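Local coordinates for thioesterase (Pseudomonas aeruginosa, PDB 3QY3), which probably hydrolyses fatty acyl-CoA thioesters, as a member of the hotdog-fold thioesterases, at residues V61-T66 with L111-R116; W38-S43 with F53-E58. All coordinates share one frame; numbering follows the deposited sequence.

Contact 1 (V61-T66 with L111-R116); sequences VAWFET and LVLEHR
Trp63, whose indole reaches across to strand 110-119, has a carbonyl O that also takes the one side-chain hydrogen bond within the helix segment, from Thr66 OG1 at 2.8 Å. The hydroxyl lies in the carbonyl plane on a lone pair, with a C=O...donor angle of 136°. Thr66, the last residue of helix 51-66, thereby folds its hydroxyl back onto the turn before it. The setting is the hotdog fold, in which the central helix is the sausage and the curled antiparallel sheet the bun. Helix and strand meet here entirely through apolar side chains, which bridge backbones whose nearest CA atoms, those of Trp63 and Leu113, are 10.9 Å apart.

On the helix side the six-membered half of the indole does the touching. With CG anti to the backbone N (chi1 -179°), the ring swings out toward the strand. Leu111 approaches from the opposite direction, and its CD2 stops at the ring's edge, near the ring plane, 3.7 Å from Trp63 CH2. The two leucines, alternate residues on one strand, point to the same side of the sheet. Leu29 of strand 28-35 packs on both Trp63 and Leu113, and Ile151 of the C-terminal helix 149-155 on both Trp63 and Leu111, so the indole is buried among several elements. Leu113 comes in obliquely with both methyls: its CD2 lies 3.8 Å from Trp63 CZ3, while its CD1 is almost equally far from Trp63 CZ3 and CE3, 4.1 Å from the latter.

Contact 2 (W38-S43 with F53-E58); sequences WGDMDS and FQYLEE
Tyr55 and Asp40 join helix 51-66, the central helix of the hotdog fold, to the loop that precedes it, through a single hydrogen bond. The phenol OH donates to Asp40 OD2 at 2.7 Å. Tyr55 CG, anti to the carbonyl carbon (chi1 -55°), lets the ring reach the loop. The two side chains arrive from opposite directions, and OD2 sits at the edge of the tyrosine ring, in its plane. The carboxylate is turned 56° from that ring, and the hydroxyl reaches OD2 from above the carboxylate plane, 41° out of it. This is the tight part of the contact, and it is buried: OD2 also accepts Arg37 N from its own chain and forms a salt bridge to Arg37 NH2 of the second subunit, so three groups grip one oxygen. Ile34, Val36 and Val47 pack on Tyr55 besides.

Away from that bond the segments are loosely matched. Asp40 and Gln54 have the closest CA atoms, 10.0 Å apart, yet the partly exposed Gln54 side chain does not touch the loop. Gln54 OE1 accepts Arg37 NH1 of that same second subunit and stays 4.9 Å from Asp40 OD1.

In the fold
Both contacts use helix 51-66: contact 2 takes the turns nearer its start and contact 1 its C-terminal end. Both segments of contact 2 come first in the sequence, and contact 1 follows, ending on strand 110-119; their centres lie about 17 Å apart. Contact 1 sits about 5 Å from the centre of the chain, where the helix meets the concave side of the sheet; contact 2 lies about 13 Å out, among subunit interfaces of the tetramer. They still touch, through Leu56 CD2 and His115 CG at 3.4 Å. One helix therefore serves both as core of the hotdog and, with the loop before it, as part of the assembly's joints.

Contact 1 (V61-T66 with L111-R116)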
ATOM      1  N   VAL A  61      -0.291  -7.475 -15.624  1.00 20.97           N
ATOM      2  CA  VAL A  61      -0.465  -8.836 -15.105  1.00 21.01           C
ATOM      3  C   VAL A  61      -1.656  -9.541 -15.742  1.00 20.49           C
ATOM      4  O   VAL A  61      -1.529 -10.676 -16.185  1.00 23.37           O
ATOM      5  CB  VAL A  61      -0.551  -8.826 -13.533  1.00 20.74           C
ATOM      6  CG1 VAL A  61      -1.007 -10.172 -12.976  1.00 24.84           C
ATOM      7  CG2 VAL A  61       0.833  -8.439 -12.971  1.00 19.85           C
ATOM      8  N   ALA A  62      -2.767  -8.836 -15.901  1.00 22.25           N
ATOM      9  CA  ALA A  62      -3.949  -9.411 -16.577  1.00 24.01           C
ATOM     10  C   ALA A  62      -3.689  -9.752 -18.028  1.00 25.08           C
ATOM     11  O   ALA A  62      -4.049 -10.859 -18.490  1.00 26.11           O
ATOM     12  CB  ALA A  62      -5.134  -8.423 -16.453  1.00 24.47           C
ATOM     13  N   TRP A  63      -3.017  -8.854 -18.769  1.00 24.21           N
ATOM     14  CA  TRP A  63      -2.575  -9.138 -20.150  1.00 23.27           C
ATOM     15  C   TRP A  63      -1.663 -10.375 -20.194  1.00 25.23           C
ATOM     16  O   TRP A  63      -1.896 -11.311 -21.006  1.00 23.91           O
ATOM     17  CB  TRP A  63      -1.860  -7.969 -20.788  1.00 24.15           C
ATOM     18  CG  TRP A  63      -1.430  -8.209 -22.170  1.00 23.34           C
ATOM     19  CD1 TRP A  63      -2.218  -8.666 -23.214  1.00 23.21           C
ATOM     20  CD2 TRP A  63      -0.149  -7.983 -22.712  1.00 25.32           C
ATOM     21  NE1 TRP A  63      -1.475  -8.760 -24.369  1.00 23.57           N
ATOM     22  CE2 TRP A  63      -0.196  -8.362 -24.086  1.00 26.08           C
ATOM     23  CE3 TRP A  63       1.070  -7.564 -22.171  1.00 22.58           C
ATOM     24  CZ2 TRP A  63       0.932  -8.300 -24.921  1.00 28.06           C
ATOM     25  CZ3 TRP A  63       2.170  -7.515 -23.008  1.00 28.01           C
ATOM     26  CH2 TRP A  63       2.095  -7.875 -24.362  1.00 26.88           C
ATOM     27  N   PHE A  64      -0.640 -10.390 -19.342  1.00 23.28           N
ATOM     28  CA  PHE A  64       0.218 -11.545 -19.250  1.00 24.92           C
ATOM     29  C   PHE A  64      -0.585 -12.833 -18.975  1.00 28.20           C
ATOM     30  O   PHE A  64      -0.283 -13.901 -19.584  1.00 30.47           O
ATOM     31  CB  PHE A  64       1.307 -11.377 -18.194  1.00 24.15           C
ATOM     32  CG  PHE A  64       2.306 -10.305 -18.481  1.00 27.69           C
ATOM     33  CD1 PHE A  64       2.667  -9.944 -19.760  1.00 29.99           C
ATOM     34  CD2 PHE A  64       2.938  -9.686 -17.433  1.00 27.58           C
ATOM     35  CE1 PHE A  64       3.625  -8.952 -19.972  1.00 28.71           C
ATOM     36  CE2 PHE A  64       3.888  -8.732 -17.666  1.00 29.90           C
ATOM     37  CZ  PHE A  64       4.194  -8.360 -18.936  1.00 30.26           C
ATOM     38  N   GLU A  65      -1.579 -12.746 -18.093  1.00 30.63           N
ATOM     39  CA  GLU A  65      -2.391 -13.934 -17.763  1.00 33.84           C
ATOM     40  C   GLU A  65      -3.113 -14.439 -19.004  1.00 34.35           C
ATOM     41  O   GLU A  65      -3.156 -15.674 -19.239  1.00 35.78           O
ATOM     42  CB  GLU A  65      -3.404 -13.685 -16.626  1.00 33.80           C
ATOM     43  CG  GLU A  65      -4.333 -14.898 -16.389  1.00 41.30           C
ATOM     44  CD  GLU A  65      -5.520 -14.612 -15.464  1.00 50.55           C
ATOM     45  OE1 GLU A  65      -5.656 -13.467 -14.963  1.00 55.57           O
ATOM     46  OE2 GLU A  65      -6.330 -15.554 -15.244  1.00 57.84           O
ATOM     47  N   THR A  66      -3.626 -13.526 -19.848  1.00 34.36           N
ATOM     48  CA  THR A  66      -4.368 -13.975 -21.018  1.00 36.20           C
ATOM     49  C   THR A  66      -3.475 -14.768 -21.948  1.00 37.79           C
ATOM     50  O   THR A  66      -3.971 -15.600 -22.718  1.00 39.10           O
ATOM     51  CB  THR A  66      -5.035 -12.854 -21.865  1.00 35.74           C
ATOM     52  OG1 THR A  66      -4.037 -12.106 -22.549  1.00 35.11           O
ATOM     53  CG2 THR A  66      -5.929 -11.990 -21.024  1.00 35.67           C
ATOM     54  N   LEU A 111      10.003  -4.903 -25.051  1.00 27.08           N
ATOM     55  CA  LEU A 111       8.791  -4.397 -25.607  1.00 27.21           C
ATOM     56  C   LEU A 111       8.436  -3.168 -24.824  1.00 25.26           C
ATOM     57  O   LEU A 111       8.435  -3.228 -23.580  1.00 24.17           O
ATOM     58  CB  LEU A 111       7.641  -5.423 -25.442  1.00 27.53           C
ATOM     59  CG  LEU A 111       6.198  -4.938 -25.745  1.00 27.21           C
ATOM     60  CD1 LEU A 111       6.009  -4.597 -27.243  1.00 30.62           C
ATOM     61  CD2 LEU A 111       5.122  -6.027 -25.344  1.00 30.25           C
ATOM     62  N   VAL A 112       8.058  -2.124 -25.540  1.00 25.58           N
ATOM     63  CA  VAL A 112       7.473  -0.946 -24.952  1.00 24.21           C
ATOM     64  C   VAL A 112       5.965  -1.102 -24.977  1.00 24.06           C
ATOM     65  O   VAL A 112       5.356  -1.354 -26.047  1.00 25.49           O
ATOM     66  CB  VAL A 112       7.965   0.337 -25.639  1.00 25.21           C
ATOM     67  CG1 VAL A 112       7.264   1.582 -24.978  1.00 25.19           C
ATOM     68  CG2 VAL A 112       9.497   0.433 -25.547  1.00 25.16           C
ATOM     69  N   LEU A 113       5.364  -1.078 -23.791  1.00 23.12           N
ATOM     70  CA  LEU A 113       3.927  -1.078 -23.680  1.00 24.39           C
ATOM     71  C   LEU A 113       3.479   0.320 -23.367  1.00 25.46           C
ATOM     72  O   LEU A 113       3.821   0.868 -22.299  1.00 27.07           O
ATOM     73  CB  LEU A 113       3.450  -1.989 -22.549  1.00 23.71           C
ATOM     74  CG  LEU A 113       3.350  -3.451 -22.625  1.00 27.50           C
ATOM     75  CD1 LEU A 113       2.805  -3.999 -21.200  1.00 25.65           C
ATOM     76  CD2 LEU A 113       2.425  -3.831 -23.847  1.00 26.53           C
ATOM     77  N   GLU A 114       2.707   0.892 -24.267  1.00 25.08           N
ATOM     78  CA  GLU A 114       2.236   2.243 -24.116  1.00 25.61           C
ATOM     79  C   GLU A 114       0.897   2.165 -23.428  1.00 24.91           C
ATOM     80  O   GLU A 114       0.112   1.232 -23.686  1.00 26.24           O
ATOM     81  CB  GLU A 114       2.145   2.888 -25.482  1.00 26.82           C
ATOM     82  CG  GLU A 114       3.461   2.834 -26.156  1.00 31.80           C
ATOM     83  CD  GLU A 114       4.007   4.129 -26.479  1.00 41.82           C
ATOM     84  OE1 GLU A 114       4.039   4.983 -25.572  1.00 44.87           O
ATOM     85  OE2 GLU A 114       4.374   4.279 -27.672  1.00 48.42           O
ATOM     86  N   HIS A 115       0.590   3.133 -22.563  1.00 22.44           N
ATOM     87  CA  HIS A 115      -0.642   3.106 -21.851  1.00 21.27           C
ATOM     88  C   HIS A 115      -1.406   4.434 -21.885  1.00 22.17           C
ATOM     89  O   HIS A 115      -0.803   5.526 -22.014  1.00 21.07           O
ATOM     90  CB  HIS A 115      -0.435   2.625 -20.377  1.00 19.58           C
ATOM     91  CG  HIS A 115       0.335   3.583 -19.505  1.00 18.50           C
ATOM     92  ND1 HIS A 115       1.659   3.394 -19.191  1.00 18.99           N
ATOM     93  CD2 HIS A 115      -0.047   4.717 -18.858  1.00 20.60           C
ATOM     94  CE1 HIS A 115       2.048   4.357 -18.369  1.00 18.73           C
ATOM     95  NE2 HIS A 115       1.041   5.203 -18.193  1.00 18.25           N
ATOM     96  N   ARG A 116      -2.727   4.303 -21.777  1.00 22.44           N
ATOM     97  CA  ARG A 116      -3.599   5.432 -21.557  0.50 23.91           C
ATOM     98  C   ARG A 116      -4.614   5.030 -20.505  1.00 23.74           C
ATOM     99  O   ARG A 116      -5.088   3.870 -20.484  1.00 23.45           O
ATOM    100  CB  ARG A 116      -4.256   5.874 -22.855  0.50 25.92           C
ATOM    101  CG  ARG A 116      -3.242   6.620 -23.723  0.50 29.11           C
ATOM    102  CD  ARG A 116      -3.740   6.923 -25.120  0.50 36.66           C
ATOM    103  NE  ARG A 116      -4.639   8.058 -25.136  0.50 41.12           N
ATOM    104  CZ  ARG A 116      -5.951   7.936 -25.074  0.50 44.15           C
ATOM    105  NH1 ARG A 116      -6.477   6.721 -24.975  0.50 44.62           N
ATOM    106  NH2 ARG A 116      -6.724   9.017 -25.110  0.50 43.65           N
TER

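Contact 2 (W38-S43 with F53-E58)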
ATOM      1  N   TRP A  38     -11.019   3.008  -1.606  1.00 15.46           N
ATOM      2  CA  TRP A  38     -11.047   4.263  -0.846  1.00 15.78           C
ATOM      3  C   TRP A  38      -9.659   4.516  -0.286  1.00 17.38           C
ATOM      4  O   TRP A  38      -9.159   5.640  -0.269  1.00 17.43           O
ATOM      5  CB  TRP A  38     -12.091   4.158   0.241  1.00 18.01           C
ATOM      6  CG  TRP A  38     -12.289   5.431   1.033  1.00 16.78           C
ATOM      7  CD1 TRP A  38     -13.148   6.454   0.733  1.00 20.51           C
ATOM      8  CD2 TRP A  38     -11.584   5.803   2.186  1.00 17.35           C
ATOM      9  NE1 TRP A  38     -13.030   7.454   1.657  1.00 20.92           N
ATOM     10  CE2 TRP A  38     -12.069   7.080   2.572  1.00 19.00           C
ATOM     11  CE3 TRP A  38     -10.617   5.169   2.983  1.00 19.46           C
ATOM     12  CZ2 TRP A  38     -11.637   7.726   3.740  1.00 19.92           C
ATOM     13  CZ3 TRP A  38     -10.148   5.858   4.142  1.00 23.32           C
ATOM     14  CH2 TRP A  38     -10.643   7.127   4.479  1.00 20.07           C
ATOM     15  N   GLY A  39      -9.007   3.447   0.173  1.00 16.46           N
ATOM     16  CA  GLY A  39      -7.639   3.544   0.777  1.00 15.70           C
ATOM     17  C   GLY A  39      -6.563   3.855  -0.242  1.00 17.46           C
ATOM     18  O   GLY A  39      -5.411   4.023   0.164  1.00 17.52           O
ATOM     19  N   ASP A  40      -6.886   3.855  -1.528  1.00 15.94           N
ATOM     20  CA  ASP A  40      -5.948   4.298  -2.554  1.00 16.53           C
ATOM     21  C   ASP A  40      -5.686   5.856  -2.502  1.00 16.30           C
ATOM     22  O   ASP A  40      -4.667   6.338  -3.082  1.00 17.87           O
ATOM     23  CB  ASP A  40      -6.444   3.993  -3.962  1.00 16.11           C
ATOM     24  CG  ASP A  40      -6.446   2.504  -4.330  1.00 14.79           C
ATOM     25  OD1 ASP A  40      -5.852   1.682  -3.624  1.00 19.83           O
ATOM     26  OD2 ASP A  40      -7.110   2.220  -5.336  1.00 17.76           O
HETATM   27  N   MSE A  41      -6.627   6.626  -1.915  1.00 17.63           N
HETATM   28  CA  MSE A  41      -6.505   8.059  -1.769  1.00 16.83           C
HETATM   29  C   MSE A  41      -5.551   8.479  -0.690  1.00 18.97           C
HETATM   30  O   MSE A  41      -5.351   7.758   0.327  1.00 19.14           O
HETATM   31  CB  MSE A  41      -7.879   8.690  -1.546  1.00 18.43           C
HETATM   32  CG  MSE A  41      -8.734   8.456  -2.721  1.00 18.07           C
HETATM   33 SE   MSE A  41     -10.390   9.552  -2.688  0.65 24.17          SE
HETATM   34  CE  MSE A  41     -11.232   8.800  -1.133  1.00 19.06           C
ATOM     35  N   ASP A  42      -4.952   9.647  -0.886  1.00 17.87           N
ATOM     36  CA  ASP A  42      -4.050  10.224   0.125  1.00 17.08           C
ATOM     37  C   ASP A  42      -4.743  11.422   0.734  1.00 18.54           C
ATOM     38  O   ASP A  42      -5.939  11.709   0.462  1.00 18.34           O
ATOM     39  CB  ASP A  42      -2.687  10.585  -0.499  1.00 17.70           C
ATOM     40  CG  ASP A  42      -2.781  11.508  -1.675  1.00 18.31           C
ATOM     41  OD1 ASP A  42      -3.744  12.320  -1.757  1.00 21.98           O
ATOM     42  OD2 ASP A  42      -1.841  11.413  -2.494  1.00 19.56           O
ATOM     43  N   SER A  43      -3.990  12.183   1.525  1.00 19.02           N
ATOM     44  CA  SER A  43      -4.565  13.281   2.244  1.00 21.83           C
ATOM     45  C   SER A  43      -5.076  14.411   1.311  1.00 23.34           C
ATOM     46  O   SER A  43      -5.784  15.312   1.799  1.00 23.47           O
ATOM     47  CB  SER A  43      -3.574  13.775   3.361  1.00 22.13           C
ATOM     48  OG  SER A  43      -2.470  14.361   2.763  1.00 25.98           O
ATOM     49  N   PHE A  53       0.661   3.423 -10.664  1.00 16.40           N
ATOM     50  CA  PHE A  53       1.594   2.361 -11.071  1.00 16.63           C
ATOM     51  C   PHE A  53       1.167   0.961 -10.701  1.00 17.86           C
ATOM     52  O   PHE A  53       1.478   0.013 -11.439  1.00 16.23           O
ATOM     53  CB  PHE A  53       2.990   2.700 -10.573  1.00 16.81           C
ATOM     54  CG  PHE A  53       3.580   3.935 -11.221  1.00 18.97           C
ATOM     55  CD1 PHE A  53       4.006   3.931 -12.524  1.00 17.59           C
ATOM     56  CD2 PHE A  53       3.652   5.109 -10.511  1.00 19.62           C
ATOM     57  CE1 PHE A  53       4.567   5.090 -13.127  1.00 20.67           C
ATOM     58  CE2 PHE A  53       4.137   6.239 -11.104  1.00 20.37           C
ATOM     59  CZ  PHE A  53       4.635   6.229 -12.407  1.00 20.97           C
ATOM     60  N   GLN A  54       0.378   0.870  -9.622  1.00 17.38           N
ATOM     61  CA  GLN A  54      -0.232  -0.404  -9.263  1.00 17.21           C
ATOM     62  C   GLN A  54      -1.320  -0.750 -10.254  1.00 15.84           C
ATOM     63  O   GLN A  54      -1.497  -1.940 -10.595  1.00 16.27           O
ATOM     64  CB  GLN A  54      -0.769  -0.395  -7.843  1.00 16.16           C
ATOM     65  CG  GLN A  54      -1.312  -1.705  -7.434  1.00 18.38           C
ATOM     66  CD  GLN A  54      -1.528  -1.860  -5.910  1.00 21.99           C
ATOM     67  OE1 GLN A  54      -2.604  -1.555  -5.359  1.00 19.61           O
ATOM     68  NE2 GLN A  54      -0.490  -2.376  -5.220  1.00 21.56           N
ATOM     69  N   TYR A  55      -2.113   0.252 -10.638  1.00 16.04           N
ATOM     70  CA  TYR A  55      -3.123   0.030 -11.672  1.00 16.13           C
ATOM     71  C   TYR A  55      -2.525  -0.467 -12.974  1.00 16.71           C
ATOM     72  O   TYR A  55      -3.011  -1.476 -13.563  1.00 16.77           O
ATOM     73  CB  TYR A  55      -3.973   1.286 -11.909  1.00 17.20           C
ATOM     74  CG  TYR A  55      -4.670   1.905 -10.715  1.00 16.60           C
ATOM     75  CD1 TYR A  55      -4.925   1.194  -9.579  1.00 17.19           C
ATOM     76  CD2 TYR A  55      -5.130   3.215 -10.773  1.00 18.34           C
ATOM     77  CE1 TYR A  55      -5.543   1.785  -8.427  1.00 17.17           C
ATOM     78  CE2 TYR A  55      -5.816   3.778  -9.690  1.00 17.79           C
ATOM     79  CZ  TYR A  55      -6.031   3.051  -8.541  1.00 17.42           C
ATOM     80  OH  TYR A  55      -6.652   3.711  -7.515  1.00 17.17           O
ATOM     81  N   LEU A  56      -1.414   0.156 -13.369  1.00 16.79           N
ATOM     82  CA  LEU A  56      -0.688  -0.237 -14.602  1.00 17.65           C
ATOM     83  C   LEU A  56      -0.109  -1.645 -14.460  1.00 17.02           C
ATOM     84  O   LEU A  56      -0.238  -2.485 -15.353  1.00 17.67           O
ATOM     85  CB  LEU A  56       0.413   0.757 -14.920  1.00 17.32           C
ATOM     86  CG  LEU A  56      -0.095   2.125 -15.353  1.00 20.13           C
ATOM     87  CD1 LEU A  56       1.099   3.087 -15.353  1.00 19.61           C
ATOM     88  CD2 LEU A  56      -0.799   2.124 -16.710  1.00 20.31           C
ATOM     89  N   GLU A  57       0.463  -1.944 -13.273  1.00 15.68           N
ATOM     90  CA  GLU A  57       0.903  -3.297 -12.987  1.00 16.55           C
ATOM     91  C   GLU A  57      -0.194  -4.326 -13.085  1.00 17.06           C
ATOM     92  O   GLU A  57      -0.003  -5.363 -13.729  1.00 17.55           O
ATOM     93  CB  GLU A  57       1.474  -3.360 -11.560  1.00 16.88           C
ATOM     94  CG  GLU A  57       1.928  -4.710 -11.096  1.00 17.60           C
ATOM     95  CD  GLU A  57       2.341  -4.623  -9.665  1.00 18.68           C
ATOM     96  OE1 GLU A  57       1.442  -4.548  -8.801  1.00 17.36           O
ATOM     97  OE2 GLU A  57       3.534  -4.525  -9.392  1.00 19.12           O
ATOM     98  N   GLU A  58      -1.351  -4.035 -12.489  1.00 17.83           N
ATOM     99  CA  GLU A  58      -2.495  -4.953 -12.568  1.00 19.07           C
ATOM    100  C   GLU A  58      -2.921  -5.220 -14.023  1.00 18.30           C
ATOM    101  O   GLU A  58      -3.194  -6.370 -14.399  1.00 18.41           O
ATOM    102  CB  GLU A  58      -3.642  -4.456 -11.722  1.00 19.60           C
ATOM    103  CG  GLU A  58      -4.723  -5.509 -11.610  1.00 19.04           C
ATOM    104  CD  GLU A  58      -4.267  -6.777 -10.840  1.00 20.92           C
ATOM    105  OE1 GLU A  58      -3.214  -6.714 -10.139  1.00 21.62           O
ATOM    106  OE2 GLU A  58      -4.980  -7.791 -10.922  1.00 22.12           O
TER